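Local coordinates for type I modular polyketide synthase (Streptomyces albus subsp. albus, PDB 6IYR), which probably selects an acyl-CoA extender unit, such as malonyl-CoA, and loads it onto the acyl carrier protein of module 8 during salinomycin assembly, at residues K123-T128 and H391-E396; V402-V407 and A418-T423; A382-L387 and D412-P417; A209-A214 and V446-D451. All coordinates share one frame; numbering follows the deposited sequence.

Contact 1: K123-T128 and H391-E396; sequences KGADRT and HGAFVE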
loop_
_atom_site.group_PDB
_atom_site.type_symbol
_atom_site.label_atom_id
_atom_site.label_comp_id
_atom_site.label_asym_id
_atom_site.label_seq_id
_atom_site.Cartn_x
_atom_site.Cartn_y
_atom_site.Cartn_z
ATOM N N LYS A 123 16.082 -1.915 -12.894
ATOM C CA LYS A 123 15.764 -3.139 -13.625
ATOM C C LYS A 123 14.576 -3.862 -12.975
ATOM O O LYS A 123 14.534 -4.046 -11.756
ATOM C CB LYS A 123 17.001 -4.046 -13.660
ATOM C CG LYS A 123 16.724 -5.542 -13.725
ATOM C CD LYS A 123 17.321 -6.191 -14.966
ATOM C CE LYS A 123 16.268 -6.310 -16.064
ATOM N NZ LYS A 123 16.867 -6.574 -17.404
ATOM N N GLY A 124 13.575 -4.166 -13.787
ATOM C CA GLY A 124 12.415 -4.899 -13.336
ATOM C C GLY A 124 11.368 -4.032 -12.665
ATOM O O GLY A 124 10.354 -4.538 -12.211
ATOM N N ALA A 125 11.542 -2.717 -12.720
ATOM C CA ALA A 125 10.594 -1.791 -12.112
ATOM C C ALA A 125 9.263 -1.795 -12.811
ATOM O O ALA A 125 8.207 -1.529 -12.207
ATOM C CB ALA A 125 11.176 -0.380 -12.096
ATOM N N ASP A 126 9.271 -2.167 -14.080
ATOM C CA ASP A 126 8.018 -2.250 -14.827
ATOM C C ASP A 126 7.257 -3.529 -14.520
ATOM O O ASP A 126 6.141 -3.726 -14.970
ATOM C CB ASP A 126 8.276 -2.167 -16.350
ATOM C CG ASP A 126 9.327 -3.156 -16.819
ATOM O OD1 ASP A 126 9.829 -3.956 -16.005
ATOM O OD2 ASP A 126 9.697 -3.075 -17.997
ATOM N N ARG A 127 7.899 -4.460 -13.854
ATOM C CA ARG A 127 7.135 -5.564 -13.324
ATOM C C ARG A 127 6.717 -5.267 -11.906
ATOM O O ARG A 127 7.187 -5.871 -10.946
ATOM C CB ARG A 127 7.935 -6.828 -13.442
ATOM C CG ARG A 127 8.213 -7.108 -14.902
ATOM C CD ARG A 127 8.425 -8.578 -15.122
ATOM N NE ARG A 127 9.741 -8.912 -14.626
ATOM C CZ ARG A 127 10.011 -9.920 -13.820
ATOM N NH1 ARG A 127 11.267 -10.130 -13.466
ATOM N NH2 ARG A 127 9.058 -10.751 -13.436
ATOM N N THR A 128 5.785 -4.347 -11.785
ATOM C CA THR A 128 5.613 -3.718 -10.502
ATOM C C THR A 128 4.679 -4.514 -9.576
ATOM O O THR A 128 3.627 -5.011 -9.985
ATOM C CB THR A 128 5.366 -2.195 -10.627
ATOM O OG1 THR A 128 4.422 -1.715 -9.660
ATOM C CG2 THR A 128 4.992 -1.818 -12.003
ATOM N N HIS A 391 11.668 -8.729 -9.708
ATOM C CA HIS A 391 10.808 -7.581 -9.602
ATOM C C HIS A 391 11.580 -6.413 -8.990
ATOM O O HIS A 391 12.400 -6.611 -8.102
ATOM C CB HIS A 391 9.601 -7.904 -8.751
ATOM C CG HIS A 391 8.654 -8.852 -9.395
ATOM N ND1 HIS A 391 7.541 -8.430 -10.079
ATOM C CD2 HIS A 391 8.638 -10.209 -9.437
ATOM C CE1 HIS A 391 6.887 -9.487 -10.537
ATOM N NE2 HIS A 391 7.555 -10.573 -10.187
ATOM N N GLY A 392 11.384 -5.211 -9.532
ATOM C CA GLY A 392 12.251 -4.083 -9.181
ATOM C C GLY A 392 11.545 -3.004 -8.393
ATOM O O GLY A 392 12.182 -2.095 -7.864
ATOM N N ALA A 393 10.215 -3.035 -8.400
ATOM C CA ALA A 393 9.449 -1.995 -7.737
ATOM C C ALA A 393 8.254 -2.541 -6.978
ATOM O O ALA A 393 7.501 -3.362 -7.493
ATOM C CB ALA A 393 8.979 -0.936 -8.718
ATOM N N PHE A 394 8.124 -2.071 -5.739
ATOM C CA PHE A 394 7.003 -2.386 -4.885
ATOM C C PHE A 394 6.211 -1.150 -4.528
ATOM O O PHE A 394 6.735 -0.191 -3.936
ATOM C CB PHE A 394 7.527 -3.029 -3.595
ATOM C CG PHE A 394 8.175 -4.348 -3.826
ATOM C CD1 PHE A 394 9.459 -4.417 -4.286
ATOM C CD2 PHE A 394 7.485 -5.535 -3.591
ATOM C CE1 PHE A 394 10.047 -5.641 -4.561
ATOM C CE2 PHE A 394 8.114 -6.753 -3.752
ATOM C CZ PHE A 394 9.363 -6.812 -4.292
ATOM N N VAL A 395 4.927 -1.214 -4.784
ATOM C CA VAL A 395 4.045 -0.078 -4.555
ATOM C C VAL A 395 2.997 -0.449 -3.536
ATOM O O VAL A 395 2.140 -1.297 -3.778
ATOM C CB VAL A 395 3.375 0.391 -5.856
ATOM C CG1 VAL A 395 2.292 1.407 -5.618
ATOM C CG2 VAL A 395 4.413 1.007 -6.784
ATOM N N GLU A 396 3.002 0.276 -2.412
ATOM C CA GLU A 396 1.972 0.053 -1.405
ATOM C C GLU A 396 0.761 0.882 -1.698
ATOM O O GLU A 396 0.833 2.095 -1.736
ATOM C CB GLU A 396 2.526 0.319 0.008
ATOM C CG GLU A 396 1.674 -0.251 1.147
ATOM C CD GLU A 396 2.237 0.100 2.501
ATOM O OE1 GLU A 396 3.384 -0.297 2.765
ATOM O OE2 GLU A 396 1.553 0.804 3.266
#
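The imidazole of His-391 is held by Arg-127 twice, at the ring edge by the backbone O and over one face by NH2. At the edge, ND1 donates to Arg-127 O at 2.7 Å, a fairly straight bond (159° at the hydrogen) that lies in the ring plane and fixes how the ring is turned. The Arg-127 side chain reaches round to one face of the same ring, where NH2 sits 3.6 Å from His-391 NE2, displaced toward the rim. The guanidinium is not laid flat on the imidazole; the planes stand 43° apart, and the arginine chain, bent at chi3 (-75°), crosses the histidine at about a right angle. Its NH1 is hydrogen-bonded to Arg-389 O, which steadies the group over the ring.

This is the entry to two neighbouring parallel strands of the central sheet, 129-132 and 393-396. A type I turn from Gly-124 to Arg-127 precedes the first, and Gly-124 O accepts both the turn's own Arg-127 N and, weakly, Gly-392 N at 2.9 Å. Glycine is needed at Gly-392, because a beta carbon there would collide with Lys-123 O. Within the turn, the methyl of Ala-125 meets that of Ala-393, CB to CB at 4.1 Å; just after it, Thr-128 OG1, a buried hydroxyl with no hydrogen-bond partner, lies 4.0 Å from Val-395 CG2.

Contact 2: V402-V407 and A418-T423; sequences VLTVGV and AVTQGT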
loop_
_atom_site.group_PDB
_atom_site.type_symbol
_atom_site.label_atom_id
_atom_site.label_comp_id
_atom_site.label_asym_id
_atom_site.label_seq_id
_atom_site.Cartn_x
_atom_site.Cartn_y
_atom_site.Cartn_z
ATOM N N VAL A 402 2.992 1.518 5.685
ATOM C CA VAL A 402 3.231 0.772 6.911
ATOM C C VAL A 402 4.079 -0.466 6.671
ATOM O O VAL A 402 4.489 -1.114 7.590
ATOM C CB VAL A 402 1.915 0.363 7.596
ATOM C CG1 VAL A 402 1.121 1.588 8.010
ATOM C CG2 VAL A 402 1.061 -0.495 6.676
ATOM N N LEU A 403 4.416 -0.760 5.440
ATOM C CA LEU A 403 5.181 -1.950 5.118
ATOM C C LEU A 403 6.334 -1.635 4.230
ATOM O O LEU A 403 7.089 -2.487 3.771
ATOM C CB LEU A 403 4.279 -2.977 4.429
ATOM C CG LEU A 403 3.425 -3.805 5.402
ATOM C CD1 LEU A 403 2.521 -4.766 4.641
ATOM C CD2 LEU A 403 4.355 -4.560 6.323
ATOM N N THR A 404 6.493 -0.356 4.012
ATOM C CA THR A 404 7.533 0.149 3.177
ATOM C C THR A 404 8.883 0.029 3.901
ATOM O O THR A 404 9.849 -0.461 3.322
ATOM C CB THR A 404 7.034 1.554 2.845
ATOM O OG1 THR A 404 7.239 1.873 1.475
ATOM C CG2 THR A 404 7.459 2.553 3.817
ATOM N N VAL A 405 8.870 0.122 5.233
ATOM C CA VAL A 405 10.101 -0.100 6.022
ATOM C C VAL A 405 10.550 -1.560 5.972
ATOM O O VAL A 405 11.744 -1.861 5.897
ATOM C CB VAL A 405 9.898 0.309 7.491
ATOM C CG1 VAL A 405 11.094 -0.110 8.344
ATOM C CG2 VAL A 405 9.674 1.816 7.565
ATOM N N GLY A 406 9.593 -2.480 6.069
ATOM C CA GLY A 406 9.921 -3.901 6.039
ATOM C C GLY A 406 10.342 -4.389 4.662
ATOM O O GLY A 406 11.249 -5.212 4.529
ATOM N N VAL A 407 9.710 -3.868 3.621
ATOM C CA VAL A 407 10.192 -4.204 2.258
ATOM C C VAL A 407 11.625 -3.688 2.081
ATOM O O VAL A 407 12.518 -4.412 1.627
ATOM C CB VAL A 407 9.269 -3.627 1.170
ATOM C CG1 VAL A 407 9.811 -3.926 -0.249
ATOM C CG2 VAL A 407 7.849 -4.150 1.341
ATOM N N ALA A 418 16.085 -2.601 -6.107
ATOM C CA ALA A 418 14.652 -2.492 -6.146
ATOM C C ALA A 418 14.240 -1.372 -5.233
ATOM O O ALA A 418 14.974 -0.992 -4.347
ATOM C CB ALA A 418 14.013 -3.795 -5.723
ATOM N N VAL A 419 13.053 -0.846 -5.454
ATOM C CA VAL A 419 12.563 0.245 -4.646
ATOM C C VAL A 419 11.173 -0.026 -4.077
ATOM O O VAL A 419 10.429 -0.821 -4.607
ATOM C CB VAL A 419 12.528 1.558 -5.448
ATOM C CG1 VAL A 419 13.917 1.947 -5.883
ATOM C CG2 VAL A 419 11.629 1.425 -6.657
ATOM N N THR A 420 10.860 0.634 -2.973
ATOM C CA THR A 420 9.573 0.530 -2.326
ATOM C C THR A 420 8.992 1.891 -2.133
ATOM O O THR A 420 9.703 2.814 -1.796
ATOM C CB THR A 420 9.663 0.037 -0.883
ATOM O OG1 THR A 420 10.904 -0.612 -0.650
ATOM C CG2 THR A 420 8.517 -0.853 -0.569
ATOM N N GLN A 421 7.691 1.999 -2.312
ATOM C CA GLN A 421 7.017 3.241 -2.093
ATOM C C GLN A 421 5.547 3.081 -1.765
ATOM O O GLN A 421 4.964 2.050 -1.975
ATOM C CB GLN A 421 7.189 4.155 -3.277
ATOM C CG GLN A 421 6.359 3.789 -4.464
ATOM C CD GLN A 421 6.212 4.966 -5.363
ATOM O OE1 GLN A 421 5.270 5.718 -5.242
ATOM N NE2 GLN A 421 7.165 5.159 -6.234
ATOM N N GLY A 422 4.989 4.127 -1.189
ATOM C CA GLY A 422 3.595 4.192 -0.843
ATOM C C GLY A 422 2.773 4.963 -1.847
ATOM O O GLY A 422 3.205 5.274 -2.941
ATOM N N THR A 423 1.547 5.221 -1.448
ATOM C CA THR A 423 0.604 5.997 -2.211
ATOM C C THR A 423 0.261 7.301 -1.512
ATOM O O THR A 423 0.725 8.365 -1.926
ATOM C CB THR A 423 -0.656 5.192 -2.557
ATOM O OG1 THR A 423 -0.275 4.054 -3.316
ATOM C CG2 THR A 423 -1.588 5.969 -3.416
#
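The first turn of helix 404-414 lies against strand 419-421 with the two backbones closest at Thr-404 and Thr-420, whose CA atoms are 5.9 Å apart, and no hydrogen bond joins the segments. The contact is therefore made by side chains, and its centre is Thr-420, whose CB points from the strand toward the helix. Its methyl, CG2, enters between two helix residues one turn apart, Thr-404 and Val-407. On the valine side the packing is strained: Thr-420 CG2 is 3.3 Å from Val-407 CG1 and 3.4 Å from Val-407 CB, tighter than usual, and the chi1 of Thr-420 (-19°) is nearly eclipsed. Val-407 carries CG1 anti to its backbone N (chi1 177°), which brings this branch up to both arms of the threonine, since Thr-420 OG1 is also only 3.5 Å from Val-407 CG1.

Strand 393-396, helix 404-414 and strand 419-421 form a beta-alpha-beta unit, with the two strands parallel neighbours in the sheet and the helix packed across one face. A beta-branched residue suits such an interface because its bulk begins at CB, close to the backbone, so it packs against the helix without a long, flexible chain. Phe-394, on the adjacent strand, touches both Val-407 and Thr-420.

On the other side of the Thr-420 methyl stands the hydroxyl of Thr-404, with OG1 3.6 Å from Thr-420 CG2. This OG1 also comes within 3.8 Å of Gln-421 N. Leu-403 takes the N-cap position of the helix, and Glu-396 accepts its backbone N-H.

Contact 3: A382-L387 and D412-P417; sequences AVRTLL and DAVGAP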
loop_
_atom_site.group_PDB
_atom_site.type_symbol
_atom_site.label_atom_id
_atom_site.label_comp_id
_atom_site.label_asym_id
_atom_site.label_seq_id
_atom_site.Cartn_x
_atom_site.Cartn_y
_atom_site.Cartn_z
ATOM N N ALA A 382 7.576 -13.725 0.951
ATOM C CA ALA A 382 6.996 -13.353 -0.306
ATOM C C ALA A 382 7.856 -12.321 -1.009
ATOM O O ALA A 382 8.108 -12.425 -2.187
ATOM C CB ALA A 382 5.613 -12.810 -0.090
ATOM N N VAL A 383 8.341 -11.342 -0.262
ATOM C CA VAL A 383 9.167 -10.314 -0.847
ATOM C C VAL A 383 10.450 -10.906 -1.415
ATOM O O VAL A 383 10.857 -10.561 -2.501
ATOM C CB VAL A 383 9.481 -9.185 0.148
ATOM C CG1 VAL A 383 10.509 -8.241 -0.439
ATOM C CG2 VAL A 383 8.221 -8.435 0.515
ATOM N N ARG A 384 11.050 -11.830 -0.685
ATOM C CA ARG A 384 12.263 -12.479 -1.129
ATOM C C ARG A 384 11.999 -13.254 -2.412
ATOM O O ARG A 384 12.795 -13.237 -3.310
ATOM C CB ARG A 384 12.826 -13.378 -0.042
ATOM C CG ARG A 384 13.588 -12.625 1.030
ATOM C CD ARG A 384 14.111 -13.540 2.108
ATOM N NE ARG A 384 14.832 -12.798 3.128
ATOM C CZ ARG A 384 16.135 -12.593 3.102
ATOM N NH1 ARG A 384 16.719 -11.905 4.058
ATOM N NH2 ARG A 384 16.853 -13.079 2.114
ATOM N N THR A 385 10.865 -13.923 -2.480
ATOM C CA THR A 385 10.482 -14.653 -3.671
ATOM C C THR A 385 10.410 -13.710 -4.874
ATOM O O THR A 385 10.966 -14.008 -5.936
ATOM C CB THR A 385 9.136 -15.316 -3.437
ATOM O OG1 THR A 385 9.356 -16.392 -2.532
ATOM C CG2 THR A 385 8.531 -15.872 -4.711
ATOM N N LEU A 386 9.796 -12.543 -4.687
ATOM C CA LEU A 386 9.621 -11.610 -5.798
ATOM C C LEU A 386 10.930 -10.962 -6.242
ATOM O O LEU A 386 11.202 -10.811 -7.436
ATOM C CB LEU A 386 8.563 -10.560 -5.475
ATOM C CG LEU A 386 7.210 -11.217 -5.269
ATOM C CD1 LEU A 386 6.172 -10.286 -4.701
ATOM C CD2 LEU A 386 6.681 -11.760 -6.576
ATOM N N LEU A 387 11.774 -10.688 -5.273
ATOM C CA LEU A 387 13.072 -10.125 -5.523
ATOM C C LEU A 387 13.875 -11.104 -6.356
ATOM O O LEU A 387 14.494 -10.726 -7.349
ATOM C CB LEU A 387 13.772 -9.891 -4.201
ATOM C CG LEU A 387 13.926 -8.453 -3.720
ATOM C CD1 LEU A 387 13.067 -7.395 -4.402
ATOM C CD2 LEU A 387 13.883 -8.396 -2.217
ATOM N N ASP A 412 17.350 -4.381 1.301
ATOM C CA ASP A 412 18.712 -4.068 1.727
ATOM C C ASP A 412 19.485 -5.319 2.076
ATOM O O ASP A 412 20.683 -5.382 1.858
ATOM C CB ASP A 412 18.739 -3.107 2.932
ATOM C CG ASP A 412 18.297 -1.687 2.569
ATOM O OD1 ASP A 412 18.119 -1.417 1.377
ATOM O OD2 ASP A 412 17.980 -0.882 3.483
ATOM N N ALA A 413 18.855 -6.277 2.728
ATOM C CA ALA A 413 19.615 -7.423 3.184
ATOM C C ALA A 413 19.911 -8.325 1.993
ATOM O O ALA A 413 20.880 -9.047 1.981
ATOM C CB ALA A 413 18.846 -8.183 4.245
ATOM N N VAL A 414 19.022 -8.355 1.018
ATOM C CA VAL A 414 19.282 -9.150 -0.169
ATOM C C VAL A 414 20.324 -8.468 -1.058
ATOM O O VAL A 414 20.950 -9.102 -1.888
ATOM C CB VAL A 414 17.993 -9.354 -0.972
ATOM C CG1 VAL A 414 18.299 -10.018 -2.303
ATOM C CG2 VAL A 414 17.028 -10.215 -0.173
ATOM N N GLY A 415 20.392 -7.152 -0.976
ATOM C CA GLY A 415 21.220 -6.361 -1.889
ATOM C C GLY A 415 20.626 -6.204 -3.273
ATOM O O GLY A 415 21.344 -6.007 -4.224
ATOM N N ALA A 416 19.309 -6.264 -3.399
ATOM C CA ALA A 416 18.687 -6.163 -4.717
ATOM C C ALA A 416 18.572 -4.700 -5.121
ATOM O O ALA A 416 18.477 -3.816 -4.279
ATOM C CB ALA A 416 17.311 -6.807 -4.698
ATOM N N PRO A 417 18.610 -4.433 -6.417
ATOM C CA PRO A 417 18.282 -3.110 -6.905
ATOM C C PRO A 417 16.785 -3.022 -7.131
ATOM O O PRO A 417 16.280 -3.523 -8.138
ATOM C CB PRO A 417 18.989 -3.073 -8.246
ATOM C CG PRO A 417 18.937 -4.496 -8.721
ATOM C CD PRO A 417 18.712 -5.392 -7.522
#
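Val-414, Leu-387 and Arg-384 bury the largest areas here, and Val-414 touches both of the others through a single methyl. Val-414 CG2 lies over one face of the Arg-384 guanidinium, 3.7 Å from NH2, as the two side chains slide past each other in opposite directions. Arginine suits this rim because its flat end can rest on a methyl while its N-H groups are used elsewhere: NE is in a salt bridge with Glu-380 OE2, on the same helix. The straight run from CG to NE (chi2 179°) carries the guanidinium far enough to reach the valine.

Deeper in, the contact is purely apolar. Leu-387 points toward the other segment and crosses Val-414 at a slant, its CD2 4.2 Å from Val-414 CG2. Its branch point packs on a smaller partner, Leu-387 CG lying 3.9 Å from Ala-416 CB. An alanine fits beside the bulk of the leucine, which also touches Phe-394 of the sheet.

Between the two residues that meet Leu-387, Gly-415 takes a positive phi (76°), a conformation easily reached by glycine, and turns the chain toward strand 419-421. It is the C-prime residue of a Schellman motif, which ends helix 404-414 beside helix 379-388.

Contact 4: A209-A214 and V446-D451; sequences AGVAPA and VPVDWD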
loop_
_atom_site.group_PDB
_atom_site.type_symbol
_atom_site.label_atom_id
_atom_site.label_comp_id
_atom_site.label_asym_id
_atom_site.label_seq_id
_atom_site.Cartn_x
_atom_site.Cartn_y
_atom_site.Cartn_z
ATOM N N ALA A 209 -3.628 4.834 -14.373
ATOM C CA ALA A 209 -2.499 5.691 -14.688
ATOM C C ALA A 209 -1.436 4.905 -15.429
ATOM O O ALA A 209 -0.294 5.342 -15.599
ATOM C CB ALA A 209 -1.920 6.240 -13.400
ATOM N N GLY A 210 -1.787 3.705 -15.839
ATOM C CA GLY A 210 -0.915 2.936 -16.694
ATOM C C GLY A 210 -0.036 1.945 -15.976
ATOM O O GLY A 210 0.824 1.339 -16.594
ATOM N N VAL A 211 -0.192 1.809 -14.661
ATOM C CA VAL A 211 0.676 0.921 -13.911
ATOM C C VAL A 211 -0.072 -0.372 -13.615
ATOM O O VAL A 211 -0.821 -0.456 -12.660
ATOM C CB VAL A 211 1.149 1.558 -12.593
ATOM C CG1 VAL A 211 2.109 0.608 -11.895
ATOM C CG2 VAL A 211 1.843 2.859 -12.887
ATOM N N ALA A 212 0.116 -1.370 -14.463
ATOM C CA ALA A 212 -0.584 -2.629 -14.309
ATOM C C ALA A 212 0.244 -3.545 -13.390
ATOM O O ALA A 212 1.470 -3.580 -13.462
ATOM C CB ALA A 212 -0.806 -3.263 -15.673
ATOM N N PRO A 213 -0.397 -4.174 -12.416
ATOM C CA PRO A 213 0.494 -4.958 -11.566
ATOM C C PRO A 213 1.016 -6.201 -12.256
ATOM O O PRO A 213 0.238 -6.957 -12.794
ATOM C CB PRO A 213 -0.381 -5.328 -10.352
ATOM C CG PRO A 213 -1.787 -4.909 -10.687
ATOM C CD PRO A 213 -1.819 -4.300 -12.059
ATOM N N ALA A 214 2.273 -6.537 -12.007
ATOM C CA ALA A 214 2.803 -7.844 -12.374
ATOM C C ALA A 214 2.535 -8.904 -11.314
ATOM O O ALA A 214 2.613 -10.111 -11.586
ATOM C CB ALA A 214 4.292 -7.761 -12.616
ATOM N N VAL A 446 8.938 2.811 -13.143
ATOM C CA VAL A 446 7.573 2.321 -13.204
ATOM C C VAL A 446 6.866 3.059 -14.318
ATOM O O VAL A 446 6.957 4.285 -14.387
ATOM C CB VAL A 446 6.869 2.585 -11.882
ATOM C CG1 VAL A 446 5.448 2.101 -11.942
ATOM C CG2 VAL A 446 7.641 1.928 -10.762
ATOM N N PRO A 447 6.115 2.337 -15.172
ATOM C CA PRO A 447 5.618 2.942 -16.419
ATOM C C PRO A 447 4.341 3.752 -16.251
ATOM O O PRO A 447 3.333 3.466 -16.866
ATOM C CB PRO A 447 5.389 1.737 -17.341
ATOM C CG PRO A 447 5.138 0.590 -16.410
ATOM C CD PRO A 447 5.829 0.894 -15.102
ATOM N N VAL A 448 4.447 4.866 -15.547
ATOM C CA VAL A 448 3.356 5.800 -15.457
ATOM C C VAL A 448 3.065 6.344 -16.862
ATOM O O VAL A 448 3.979 6.614 -17.635
ATOM C CB VAL A 448 3.739 6.951 -14.499
ATOM C CG1 VAL A 448 2.641 8.015 -14.435
ATOM C CG2 VAL A 448 4.052 6.386 -13.122
ATOM N N ASP A 449 1.797 6.550 -17.145
ATOM C CA ASP A 449 1.368 7.198 -18.362
ATOM C C ASP A 449 0.873 8.600 -18.069
ATOM O O ASP A 449 -0.231 8.804 -17.554
ATOM C CB ASP A 449 0.244 6.392 -19.000
ATOM C CG ASP A 449 -0.219 6.993 -20.330
ATOM O OD1 ASP A 449 0.373 7.978 -20.808
ATOM O OD2 ASP A 449 -1.223 6.521 -20.873
ATOM N N TRP A 450 1.710 9.589 -18.352
ATOM C CA TRP A 450 1.432 10.952 -17.897
ATOM C C TRP A 450 0.225 11.608 -18.533
ATOM O O TRP A 450 -0.387 12.477 -17.917
ATOM C CB TRP A 450 2.671 11.808 -18.028
ATOM C CG TRP A 450 3.694 11.376 -17.030
ATOM C CD1 TRP A 450 4.842 10.726 -17.280
ATOM C CD2 TRP A 450 3.633 11.563 -15.612
ATOM N NE1 TRP A 450 5.513 10.479 -16.108
ATOM C CE2 TRP A 450 4.806 11.020 -15.071
ATOM C CE3 TRP A 450 2.699 12.147 -14.746
ATOM C CZ2 TRP A 450 5.079 11.043 -13.697
ATOM C CZ3 TRP A 450 2.995 12.221 -13.408
ATOM C CH2 TRP A 450 4.163 11.644 -12.890
ATOM N N ASP A 451 -0.203 11.090 -19.686
ATOM C CA ASP A 451 -1.464 11.490 -20.306
ATOM C C ASP A 451 -2.683 11.304 -19.396
ATOM O O ASP A 451 -3.703 11.977 -19.582
ATOM C CB ASP A 451 -1.676 10.712 -21.614
ATOM C CG ASP A 451 -0.685 11.122 -22.717
ATOM O OD1 ASP A 451 -0.109 12.222 -22.617
ATOM O OD2 ASP A 451 -0.469 10.344 -23.673
#
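This is a loop-to-loop contact in which the turn leaving helix 188-208 meets the chain after helix 431-443, close to where the first loop leads into sheet strand 215-218. One backbone hydrogen bond holds it: Asp-449 N donates to Ala-209 O at 2.9 Å, nearly straight at the hydrogen (165°). Ala-209 is the first residue past helix 188-208, and the following Gly-210 is the C-prime residue of a Schellman motif. Its positive phi (96°) is suited to glycine, and a beta carbon here would also collide with Asp-449 CB.

Val-211 and Val-446 cross at about a right angle; Val-446 CG1 lies 3.7 Å from Val-211 CG1 and 3.8 Å from Val-211 CG2, and that second branch also reaches Val-448 CG2 at 4.2 Å. Between Val-446 and Val-448 in the chain, Pro-447 is the centre of an inverse gamma turn, which suits its ring-restricted phi. Val-448 CG1 lies over the centre of one face of the Trp-450 ring, 3.7 Å above it, and that indole also meets Trp-442 edge-to-face.

One backbone bond thus sets the spacing of the segments, and the rest is apolar valine packing; Gly-210 O and Pro-447 O, both acceptors, approach to 3.3 Å without bonding.

Overall arrangement
Contacts 1, 2 and 3 form a compact group, with centres 11 to 12 Å apart, around strand 393-396 of the four-stranded parallel sheet. Contact 1 pairs the approaches to strands 129-132 and 393-396; contact 2 continues to edge strand 419-421 and shares helix 404-414 with contact 3. Contact 4 lies beyond contact 1, its centre about 11 Å from it but about 22 Å from contact 3. Along the chain, contact 1 closes before contact 2 opens, contact 3 interleaves with both, contacts 1 and 4 interleave, and contacts 2 and 3 are nested inside the loop closed by contact 4. Remote parts of the chain thus converge on the sheet of the acyltransferase domain.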